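Local coordinates for protein sugar phosphate isomerase/epimerase (Parabacteroides distasonis, PDB 3L23) that probably acts as a sugar phosphate isomerase or epimerase and binds a magnesium ion in a TIM barrel of the xylose isomerase-like type, at residues D144-A149 with F162-H167; M169-V174 with V228-K233; D200-D205 with V211-D216. All blocks are in the same frame, centred on the assembly; numbering follows the deposited sequence. Where two conformers were deposited one is given.

Interaction 1. Residues D144-A149 with F162-H167. With MG (magnesium ion), chain B.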
loop_
_atom_site.group_PDB
_atom_site.type_symbol
_atom_site.label_atom_id
_atom_site.label_comp_id
_atom_site.label_asym_id
_atom_site.label_seq_id
_atom_site.Cartn_x
_atom_site.Cartn_y
_atom_site.Cartn_z
ATOM N N ASP A 144 -18.485 4.194 2.090
ATOM C CA ASP A 144 -18.886 5.536 2.438
ATOM C C ASP A 144 -17.827 6.207 3.315
ATOM O O ASP A 144 -17.561 7.405 3.172
ATOM C CB ASP A 144 -20.200 5.490 3.212
ATOM C CG ASP A 144 -21.369 5.053 2.367
ATOM O OD1 ASP A 144 -21.310 5.239 1.135
ATOM O OD2 ASP A 144 -22.385 4.598 2.949
ATOM N N ILE A 145 -17.236 5.434 4.230
ATOM C CA ILE A 145 -16.213 5.950 5.126
ATOM C C ILE A 145 -14.960 6.310 4.293
ATOM O O ILE A 145 -14.341 7.360 4.520
ATOM C CB ILE A 145 -15.950 4.950 6.332
ATOM C CG1 ILE A 145 -17.136 5.003 7.297
ATOM C CG2 ILE A 145 -14.612 5.212 7.044
ATOM C CD1 ILE A 145 -17.234 3.815 8.304
ATOM N N PHE A 146 -14.586 5.477 3.339
ATOM C CA PHE A 146 -13.440 5.782 2.477
ATOM C C PHE A 146 -13.679 7.085 1.686
ATOM O O PHE A 146 -12.769 7.930 1.533
ATOM C CB PHE A 146 -13.177 4.645 1.496
ATOM C CG PHE A 146 -12.598 3.349 2.118
ATOM C CD1 PHE A 146 -12.178 3.268 3.440
ATOM C CD2 PHE A 146 -12.416 2.241 1.303
ATOM C CE1 PHE A 146 -11.654 2.058 3.954
ATOM C CE2 PHE A 146 -11.872 1.054 1.801
ATOM C CZ PHE A 146 -11.490 0.977 3.112
ATOM N N ASN A 147 -14.899 7.238 1.161
ATOM C CA ASN A 147 -15.251 8.447 0.400
ATOM C C ASN A 147 -15.101 9.683 1.304
ATOM O O ASN A 147 -14.541 10.692 0.897
ATOM C CB ASN A 147 -16.686 8.405 -0.144
ATOM C CG ASN A 147 -16.849 7.505 -1.345
ATOM O OD1 ASN A 147 -15.894 7.228 -2.080
ATOM N ND2 ASN A 147 -18.074 7.067 -1.578
ATOM N N GLN A 148 -15.586 9.591 2.540
ATOM C CA GLN A 148 -15.508 10.736 3.458
ATOM C C GLN A 148 -14.059 10.972 3.893
ATOM O O GLN A 148 -13.655 12.125 4.058
ATOM C CB GLN A 148 -16.376 10.548 4.687
ATOM C CG GLN A 148 -16.424 11.831 5.503
ATOM C CD GLN A 148 -17.317 11.765 6.736
ATOM O OE1 GLN A 148 -17.867 10.712 7.074
ATOM N NE2 GLN A 148 -17.441 12.893 7.418
ATOM N N ALA A 149 -13.280 9.903 4.092
ATOM C CA ALA A 149 -11.844 10.030 4.436
ATOM C C ALA A 149 -11.124 10.838 3.378
ATOM O O ALA A 149 -10.302 11.688 3.694
ATOM C CB ALA A 149 -11.158 8.642 4.615
ATOM N N PHE A 162 -7.908 9.526 -1.022
ATOM C CA PHE A 162 -7.782 8.280 -0.269
ATOM C C PHE A 162 -7.336 7.145 -1.185
ATOM O O PHE A 162 -8.005 6.846 -2.188
ATOM C CB PHE A 162 -9.134 7.916 0.391
ATOM C CG PHE A 162 -9.106 6.634 1.165
ATOM C CD1 PHE A 162 -8.706 6.617 2.507
ATOM C CD2 PHE A 162 -9.447 5.445 0.569
ATOM C CE1 PHE A 162 -8.702 5.429 3.233
ATOM C CE2 PHE A 162 -9.406 4.244 1.310
ATOM C CZ PHE A 162 -9.032 4.257 2.620
ATOM N N GLY A 163 -6.200 6.526 -0.869
ATOM C CA GLY A 163 -5.756 5.345 -1.590
ATOM C C GLY A 163 -5.973 4.095 -0.771
ATOM O O GLY A 163 -5.827 4.121 0.455
ATOM N N TYR A 164 -6.244 2.981 -1.455
ATOM C CA TYR A 164 -6.490 1.694 -0.800
ATOM C C TYR A 164 -5.600 0.591 -1.372
ATOM O O TYR A 164 -5.610 0.358 -2.592
ATOM C CB TYR A 164 -7.973 1.270 -0.933
ATOM C CG TYR A 164 -8.264 0.023 -0.104
ATOM C CD1 TYR A 164 -8.446 0.097 1.263
ATOM C CD2 TYR A 164 -8.225 -1.247 -0.698
ATOM C CE1 TYR A 164 -8.643 -1.060 2.013
ATOM C CE2 TYR A 164 -8.426 -2.382 0.042
ATOM C CZ TYR A 164 -8.625 -2.269 1.397
ATOM O OH TYR A 164 -8.838 -3.385 2.162
ATOM N N HIS A 165 -4.878 -0.098 -0.474
ATOM C CA HIS A 165 -4.003 -1.244 -0.813
ATOM C C HIS A 165 -4.632 -2.536 -0.312
ATOM O O HIS A 165 -5.039 -2.676 0.852
ATOM C CB HIS A 165 -2.580 -1.027 -0.232
ATOM C CG HIS A 165 -1.745 -2.274 -0.102
ATOM N ND1 HIS A 165 -1.986 -3.225 0.869
ATOM C CD2 HIS A 165 -0.639 -2.700 -0.771
ATOM C CE1 HIS A 165 -1.084 -4.191 0.781
ATOM N NE2 HIS A 165 -0.252 -3.895 -0.206
ATOM N N ASN A 166 -4.663 -3.542 -1.191
ATOM C CA ASN A 166 -5.285 -4.805 -0.904
ATOM C C ASN A 166 -4.292 -5.898 -0.539
ATOM O O ASN A 166 -3.122 -5.841 -0.933
ATOM C CB ASN A 166 -6.020 -5.325 -2.132
ATOM C CG ASN A 166 -5.065 -5.591 -3.310
ATOM O OD1 ASN A 166 -4.552 -4.650 -3.968
ATOM N ND2 ASN A 166 -4.832 -6.888 -3.603
ATOM N N HIS A 167 -4.783 -6.867 0.234
ATOM C CA HIS A 167 -4.168 -8.197 0.302
ATOM C C HIS A 167 -5.102 -9.157 -0.453
ATOM O O HIS A 167 -5.583 -8.798 -1.529
ATOM C CB HIS A 167 -3.854 -8.644 1.726
ATOM C CG HIS A 167 -2.866 -7.759 2.435
ATOM N ND1 HIS A 167 -3.220 -6.551 2.989
ATOM C CD2 HIS A 167 -1.548 -7.921 2.708
ATOM C CE1 HIS A 167 -2.167 -5.994 3.564
ATOM N NE2 HIS A 167 -1.133 -6.804 3.413
HETATM MG MG MG B . 1.728 -4.884 -0.553
HETATM O O HOH W 1 1.129 -6.401 0.814
HETATM O O HOH W 2 2.109 -3.820 1.525
#
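Tyr164, whose ring meets Phe146 across this contact, ends in a hydroxyl that is hydrogen-bonded to Glu170 OE2, beyond the two segments. The contact itself is apolar and belongs to a beta-alpha-beta unit of the TIM barrel, made of strand 124-127, helix 136-155 and strand 162-165. Across it, the axes of helix segment 144-149 and strand segment 162-165 come within 8.5 Å of each other, their directions 135° apart. Three rings, those of Phe146, Phe162 and Tyr164, fill this interface as an aromatic cluster. Phe146 and Phe162 form an offset stack, with centroids 4.5 Å apart and planes inclined by 27°. The overlap lies toward the rim: Phe162 CE2 stands over one face of Phe146, and Phe162 CZ approaches Phe146 CD1 to 3.4 Å. Phe146 CB adds an off-centre CH-pi contact to the Phe162 ring. The outer end of Phe146 runs on to Tyr164, where Phe146 CE2 is 3.6 Å from Tyr164 CD1 in an oblique meeting. Two apart on the strand, Phe162 and Tyr164 both point toward the helix, and with CG trans to the backbone N (chi1 -173° for Tyr164) each ring comes against Phe146. With a serine in place of Phe146, Phe162 would probably lose its stacking partner and a gap would be likely to open beside Tyr164. His165, next along the strand, instead binds magnesium through NE2 at 2.2 Å, while its ND1 is hydrogen-bonded to Pro128 O. At the helix's next turn, Ala149 CB rests 3.8 Å from Phe162 CD1.

Interaction 2. Residues M169-V174 with V228-K233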
loop_
_atom_site.group_PDB
_atom_site.type_symbol
_atom_site.label_atom_id
_atom_site.label_comp_id
_atom_site.label_asym_id
_atom_site.label_seq_id
_atom_site.Cartn_x
_atom_site.Cartn_y
_atom_site.Cartn_z
HETATM N N MSE A 169 -7.797 -10.935 1.183
HETATM C CA MSE A 169 -9.104 -11.044 1.828
HETATM C C MSE A 169 -10.187 -10.322 1.041
HETATM O O MSE A 169 -11.367 -10.651 1.166
HETATM C CB MSE A 169 -9.111 -10.475 3.267
HETATM C CG MSE A 169 -8.177 -11.125 4.286
HETATM SE SE MSE A 169 -6.346 -10.315 4.111
HETATM C CE MSE A 169 -6.860 -8.539 3.713
ATOM N N GLU A 170 -9.792 -9.301 0.299
ATOM C CA GLU A 170 -10.736 -8.512 -0.520
ATOM C C GLU A 170 -11.342 -9.369 -1.631
ATOM O O GLU A 170 -12.334 -8.990 -2.248
ATOM C CB GLU A 170 -10.042 -7.280 -1.100
ATOM C CG GLU A 170 -9.578 -6.247 -0.096
ATOM C CD GLU A 170 -8.257 -6.519 0.584
ATOM O OE1 GLU A 170 -7.650 -7.603 0.415
ATOM O OE2 GLU A 170 -7.771 -5.567 1.231
ATOM N N PHE A 171 -10.724 -10.506 -1.935
ATOM C CA PHE A 171 -11.297 -11.394 -2.954
ATOM C C PHE A 171 -12.188 -12.465 -2.381
ATOM O O PHE A 171 -12.751 -13.262 -3.124
ATOM C CB PHE A 171 -10.183 -11.903 -3.877
ATOM C CG PHE A 171 -9.491 -10.790 -4.548
ATOM C CD1 PHE A 171 -10.087 -10.124 -5.601
ATOM C CD2 PHE A 171 -8.288 -10.287 -4.044
ATOM C CE1 PHE A 171 -9.476 -9.022 -6.163
ATOM C CE2 PHE A 171 -7.678 -9.230 -4.609
ATOM C CZ PHE A 171 -8.264 -8.572 -5.662
ATOM N N ASN A 172 -12.340 -12.500 -1.057
ATOM C CA ASN A 172 -13.394 -13.299 -0.459
ATOM C C ASN A 172 -14.763 -12.760 -0.925
ATOM O O ASN A 172 -14.920 -11.581 -1.176
ATOM C CB ASN A 172 -13.378 -13.211 1.064
ATOM C CG ASN A 172 -12.191 -13.908 1.711
ATOM O OD1 ASN A 172 -11.585 -14.815 1.157
ATOM N ND2 ASN A 172 -11.877 -13.477 2.915
ATOM N N ARG A 173 -15.757 -13.629 -0.999
ATOM C CA ARG A 173 -17.038 -13.227 -1.513
ATOM C C ARG A 173 -17.995 -13.046 -0.348
ATOM O O ARG A 173 -17.926 -13.777 0.634
ATOM C CB ARG A 173 -17.581 -14.272 -2.512
ATOM C CG ARG A 173 -16.747 -14.359 -3.785
ATOM C CD ARG A 173 -17.165 -15.517 -4.719
ATOM N NE ARG A 173 -16.306 -15.518 -5.903
ATOM C CZ ARG A 173 -16.507 -14.796 -7.000
ATOM N NH1 ARG A 173 -17.573 -14.022 -7.127
ATOM N NH2 ARG A 173 -15.624 -14.856 -7.987
ATOM N N VAL A 174 -18.859 -12.056 -0.440
ATOM C CA VAL A 174 -19.952 -11.960 0.508
ATOM C C VAL A 174 -21.138 -12.597 -0.190
ATOM O O VAL A 174 -21.551 -12.182 -1.288
ATOM C CB VAL A 174 -20.209 -10.513 0.978
ATOM C CG1 VAL A 174 -19.001 -10.017 1.672
ATOM C CG2 VAL A 174 -20.561 -9.592 -0.156
ATOM N N VAL A 228 -3.599 -8.281 -14.158
ATOM C CA VAL A 228 -3.640 -7.723 -15.519
ATOM C C VAL A 228 -5.073 -7.462 -15.969
ATOM O O VAL A 228 -5.374 -6.403 -16.509
ATOM C CB VAL A 228 -2.854 -8.616 -16.469
ATOM C CG1 VAL A 228 -3.111 -8.238 -17.925
ATOM C CG2 VAL A 228 -1.335 -8.537 -16.114
ATOM N N GLU A 229 -5.966 -8.426 -15.758
ATOM C CA GLU A 229 -7.389 -8.231 -16.023
ATOM C C GLU A 229 -7.980 -7.053 -15.253
ATOM O O GLU A 229 -8.790 -6.295 -15.805
ATOM C CB GLU A 229 -8.183 -9.497 -15.671
ATOM C CG GLU A 229 -9.685 -9.377 -15.890
ATOM C CD GLU A 229 -10.506 -10.600 -15.388
ATOM O OE1 GLU A 229 -9.974 -11.472 -14.634
ATOM O OE2 GLU A 229 -11.697 -10.652 -15.783
ATOM N N TYR A 230 -7.618 -6.912 -13.979
ATOM C CA TYR A 230 -8.093 -5.783 -13.170
ATOM C C TYR A 230 -7.635 -4.435 -13.746
ATOM O O TYR A 230 -8.428 -3.478 -13.846
ATOM C CB TYR A 230 -7.703 -5.918 -11.681
ATOM C CG TYR A 230 -8.823 -6.554 -10.910
ATOM C CD1 TYR A 230 -9.912 -5.812 -10.499
ATOM C CD2 TYR A 230 -8.827 -7.931 -10.656
ATOM C CE1 TYR A 230 -10.991 -6.423 -9.824
ATOM C CE2 TYR A 230 -9.873 -8.521 -10.029
ATOM C CZ TYR A 230 -10.971 -7.771 -9.623
ATOM O OH TYR A 230 -12.022 -8.429 -8.996
HETATM N N MSE A 231 -6.359 -4.331 -14.096
HETATM C CA MSE A 231 -5.854 -3.105 -14.746
HETATM C C MSE A 231 -6.583 -2.818 -16.083
HETATM O O MSE A 231 -6.877 -1.670 -16.400
HETATM C CB MSE A 231 -4.328 -3.177 -14.975
HETATM C CG MSE A 231 -3.526 -2.780 -13.764
HETATM SE SE MSE A 231 -1.621 -2.799 -14.165
HETATM C CE MSE A 231 -1.276 -4.728 -14.083
ATOM N N GLN A 232 -6.883 -3.854 -16.856
ATOM C CA GLN A 232 -7.588 -3.651 -18.139
ATOM C C GLN A 232 -9.018 -3.200 -17.913
ATOM O O GLN A 232 -9.538 -2.362 -18.651
ATOM C CB GLN A 232 -7.561 -4.919 -18.983
ATOM C CG GLN A 232 -6.158 -5.274 -19.506
ATOM C CD GLN A 232 -6.051 -6.699 -20.106
ATOM O OE1 GLN A 232 -7.036 -7.416 -20.196
ATOM N NE2 GLN A 232 -4.869 -7.069 -20.555
ATOM N N LYS A 233 -9.662 -3.776 -16.903
ATOM C CA LYS A 233 -11.084 -3.465 -16.617
ATOM C C LYS A 233 -11.273 -2.136 -15.913
ATOM O O LYS A 233 -12.251 -1.429 -16.186
ATOM C CB LYS A 233 -11.732 -4.575 -15.775
ATOM C CG LYS A 233 -12.095 -5.843 -16.529
#
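Phe171 and Tyr230 carry the whole of this contact, and it is an aromatic one. Their rings form an offset edge-to-face pair, the edge of Phe171 turned toward the face of Tyr230, with centroids 5.8 Å apart and planes at 64°. A single carbon of Phe171 does the touching: Phe171 CE1 lies 3.9 Å from both Tyr230 OH and Tyr230 CE2, with Tyr230 CZ only slightly farther. The phenol oxygen sits close to the plane of the Phe171 ring, at its edge. Because the CA atoms of Phe171 and Tyr230 are 12.1 Å apart, the backbones do not meet, and the side chains span the gap between them. Tyr230 does so with chi1 at -94°, well off the staggered position near -60°, which suggests some torsional cost in holding its ring there.

The polar interactions lie around the pair and not between its members. Tyr230 OH is hydrogen-bonded to Asp200 OD1, so the hydroxyl at the end of this buried ring is satisfied from helix 198-205. On the other segment, Arg173 NH1 is hydrogen-bonded to Gly195 O.

Backbone bonds are regular within each segment. Asn172 N donates to Met169 O over 3.1 Å, closing the 3-10 turn that presents Phe171, and the strand that follows, 173-174, pairs antiparallel with 196-197. Helix 228-233 keeps its usual bonds, such as Lys233 N to Glu229 O at 2.9 Å.

Tyr199 also meets both rings, edge-to-face with Tyr230, and so completes an aromatic cluster that joins the excursion after strand 162-165 to a later helix of this TIM barrel.

Interaction 3. Residues D200-D205 with V211-D216. With MG (magnesium ion), chain B.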
loop_
_atom_site.group_PDB
_atom_site.type_symbol
_atom_site.label_atom_id
_atom_site.label_comp_id
_atom_site.label_asym_id
_atom_site.label_seq_id
_atom_site.Cartn_x
_atom_site.Cartn_y
_atom_site.Cartn_z
ATOM N N ASP A 200 -14.583 -6.005 -5.730
ATOM C CA ASP A 200 -15.542 -5.524 -6.748
ATOM C C ASP A 200 -16.572 -4.569 -6.162
ATOM O O ASP A 200 -16.920 -3.589 -6.804
ATOM C CB ASP A 200 -16.172 -6.688 -7.480
ATOM C CG ASP A 200 -15.144 -7.468 -8.238
ATOM O OD1 ASP A 200 -14.212 -6.813 -8.727
ATOM O OD2 ASP A 200 -15.225 -8.696 -8.339
ATOM N N LEU A 201 -17.031 -4.828 -4.941
ATOM C CA LEU A 201 -17.934 -3.924 -4.261
ATOM C C LEU A 201 -17.216 -2.613 -3.920
ATOM O O LEU A 201 -17.825 -1.534 -3.974
ATOM C CB LEU A 201 -18.520 -4.563 -2.990
ATOM C CG LEU A 201 -19.335 -5.852 -3.169
ATOM C CD1 LEU A 201 -19.672 -6.457 -1.817
ATOM C CD2 LEU A 201 -20.571 -5.598 -4.044
HETATM N N MSE A 202 -15.925 -2.687 -3.576
HETATM C CA MSE A 202 -15.177 -1.475 -3.239
HETATM C C MSE A 202 -15.042 -0.577 -4.455
HETATM O O MSE A 202 -15.223 0.640 -4.360
HETATM C CB MSE A 202 -13.796 -1.815 -2.659
HETATM C CG MSE A 202 -13.868 -2.378 -1.247
HETATM SE SE MSE A 202 -11.986 -2.687 -0.705
HETATM C CE MSE A 202 -12.356 -3.093 1.146
ATOM N N LEU A 203 -14.697 -1.174 -5.585
ATOM C CA LEU A 203 -14.637 -0.442 -6.862
ATOM C C LEU A 203 -15.981 0.178 -7.187
ATOM O O LEU A 203 -16.076 1.365 -7.523
ATOM C CB LEU A 203 -14.214 -1.375 -7.982
ATOM C CG LEU A 203 -12.730 -1.763 -7.953
ATOM C CD1 LEU A 203 -12.510 -3.100 -8.729
ATOM C CD2 LEU A 203 -11.779 -0.625 -8.424
ATOM N N LYS A 204 -17.033 -0.606 -7.091
ATOM C CA LYS A 204 -18.366 -0.107 -7.482
ATOM C C LYS A 204 -18.870 1.078 -6.661
ATOM O O LYS A 204 -19.520 2.004 -7.203
ATOM C CB LYS A 204 -19.389 -1.241 -7.377
ATOM C CG LYS A 204 -20.768 -0.867 -7.844
ATOM C CD LYS A 204 -21.691 -2.054 -7.948
ATOM C CE LYS A 204 -22.022 -2.681 -6.638
ATOM N NZ LYS A 204 -23.482 -3.076 -6.732
ATOM N N ASP A 205 -18.631 1.027 -5.359
ATOM C CA ASP A 205 -19.282 1.916 -4.410
ATOM C C ASP A 205 -18.391 2.971 -3.774
ATOM O O ASP A 205 -18.829 3.661 -2.861
ATOM C CB ASP A 205 -19.944 1.082 -3.321
ATOM C CG ASP A 205 -21.154 0.312 -3.831
ATOM O OD1 ASP A 205 -21.852 0.820 -4.730
ATOM O OD2 ASP A 205 -21.423 -0.783 -3.318
ATOM N N VAL A 211 -11.478 8.184 -4.370
ATOM C CA VAL A 211 -10.764 6.963 -3.917
ATOM C C VAL A 211 -10.082 6.310 -5.096
ATOM O O VAL A 211 -10.690 6.174 -6.155
ATOM C CB VAL A 211 -11.765 5.972 -3.312
ATOM C CG1 VAL A 211 -11.154 4.585 -3.033
ATOM C CG2 VAL A 211 -12.453 6.590 -2.048
ATOM N N TYR A 212 -8.822 5.922 -4.896
ATOM C CA TYR A 212 -8.073 5.179 -5.911
ATOM C C TYR A 212 -7.464 3.982 -5.212
ATOM O O TYR A 212 -7.444 3.880 -3.971
ATOM C CB TYR A 212 -6.964 6.034 -6.573
ATOM C CG TYR A 212 -5.904 6.439 -5.579
ATOM C CD1 TYR A 212 -6.067 7.570 -4.783
ATOM C CD2 TYR A 212 -4.727 5.702 -5.432
ATOM C CE1 TYR A 212 -5.103 7.916 -3.827
ATOM C CE2 TYR A 212 -3.787 6.019 -4.479
ATOM C CZ TYR A 212 -3.970 7.136 -3.684
ATOM O OH TYR A 212 -3.022 7.431 -2.720
ATOM N N PHE A 213 -6.931 3.085 -6.020
ATOM C CA PHE A 213 -6.400 1.835 -5.553
ATOM C C PHE A 213 -4.910 1.651 -5.868
ATOM O O PHE A 213 -4.425 2.018 -6.963
ATOM C CB PHE A 213 -7.242 0.666 -6.137
ATOM C CG PHE A 213 -8.660 0.647 -5.605
ATOM C CD1 PHE A 213 -9.626 1.433 -6.124
ATOM C CD2 PHE A 213 -8.976 -0.110 -4.487
ATOM C CE1 PHE A 213 -10.902 1.480 -5.570
ATOM C CE2 PHE A 213 -10.258 -0.079 -3.918
ATOM C CZ PHE A 213 -11.209 0.705 -4.453
ATOM N N GLU A 214 -4.185 1.124 -4.879
ATOM C CA GLU A 214 -2.805 0.689 -5.069
ATOM C C GLU A 214 -2.921 -0.816 -5.107
ATOM O O GLU A 214 -3.034 -1.431 -4.049
ATOM C CB GLU A 214 -1.903 1.130 -3.911
ATOM C CG GLU A 214 -0.461 0.642 -3.986
ATOM C CD GLU A 214 0.352 1.086 -2.836
ATOM O OE1 GLU A 214 0.002 0.748 -1.695
ATOM O OE2 GLU A 214 1.351 1.796 -3.041
HETATM N N MSE A 215 -2.844 -1.412 -6.300
HETATM C CA MSE A 215 -3.065 -2.853 -6.419
HETATM C C MSE A 215 -1.762 -3.590 -6.102
HETATM O O MSE A 215 -0.715 -3.327 -6.711
HETATM C CB MSE A 215 -3.548 -3.242 -7.813
HETATM C CG MSE A 215 -3.539 -4.753 -8.049
HETATM SE SE MSE A 215 -4.680 -5.291 -9.484
HETATM C CE MSE A 215 -6.298 -5.399 -8.517
ATOM N N ASP A 216 -1.819 -4.500 -5.142
ATOM C CA ASP A 216 -0.673 -5.365 -4.845
ATOM C C ASP A 216 -0.818 -6.574 -5.741
ATOM O O ASP A 216 -1.724 -7.403 -5.559
ATOM C CB ASP A 216 -0.625 -5.727 -3.380
ATOM C CG ASP A 216 0.602 -6.525 -3.000
ATOM O OD1 ASP A 216 0.834 -7.557 -3.635
ATOM O OD2 ASP A 216 1.266 -6.151 -2.011
HETATM MG MG MG B . 1.728 -4.884 -0.553
HETATM O O HOH W 1 1.129 -6.401 0.814
HETATM O O HOH W 2 2.109 -3.820 1.525
#
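Strand 211-216 is one of the parallel barrel strands that deliver metal ligands, and the helix just before it in the chain, 198-205, packs on its outer side through Phe213. Two helix residues meet the Phe213 ring. Leu203 CD2 approaches obliquely, 3.7 Å from Phe213 CE1, and Phe213 CD1 is nearly as close to the same methyl. Met202, a selenomethionine, touches with its root: Met202 CB is 4.0 Å from Phe213 CZ, while its carbonyl oxygen stands at the ring edge near the ring plane. That oxygen is also hydrogen-bonded to Thr206 OG1, so the apolar edge does not leave it without a partner. Beyond CG the Met202 chain is extended (chi2 -178°), which carries its selenium away from the strand.

At the C-terminal end of the strand, Asp216 OD2 binds magnesium at 2.0 Å. The partner oxygen, OD1, is hydrogen-bonded to Trp219 N, making Asp216 the N-cap of helix 217-222 and limiting how its carboxylate can turn.

Arg237 links the segments, its NH1 bonded to Leu203 O and its NH2 to Val211 O, near the strand's start. Between strands 162-165 and 238-243 in the sheet, strand 211-216 has helix 198-205 over Phe213, with Tyr164 touching both Met202 and Phe213.

In the fold
Interactions 1 and 3 lie about 8 Å apart, centre to centre, and share the sheet: Tyr164 O is 2.8 Å from Glu214 N, and Tyr164 N is 2.9 Å from Tyr212 O, both probable hydrogen bonds. Their strands converge on one magnesium ion, to which His165, Asp216, His242, Glu275 and two waters are bound. Interaction 2, about 9 Å from interaction 3 between centres, encloses it along the chain and joins it on the outer side, where Tyr230 CB packs 3.5 Å from Met215 CE. It also reaches interaction 1, since Phe171 CE2 is 3.8 Å from Asn166 ND2, yet the Phe171 side chain stays about 11 Å from the magnesium.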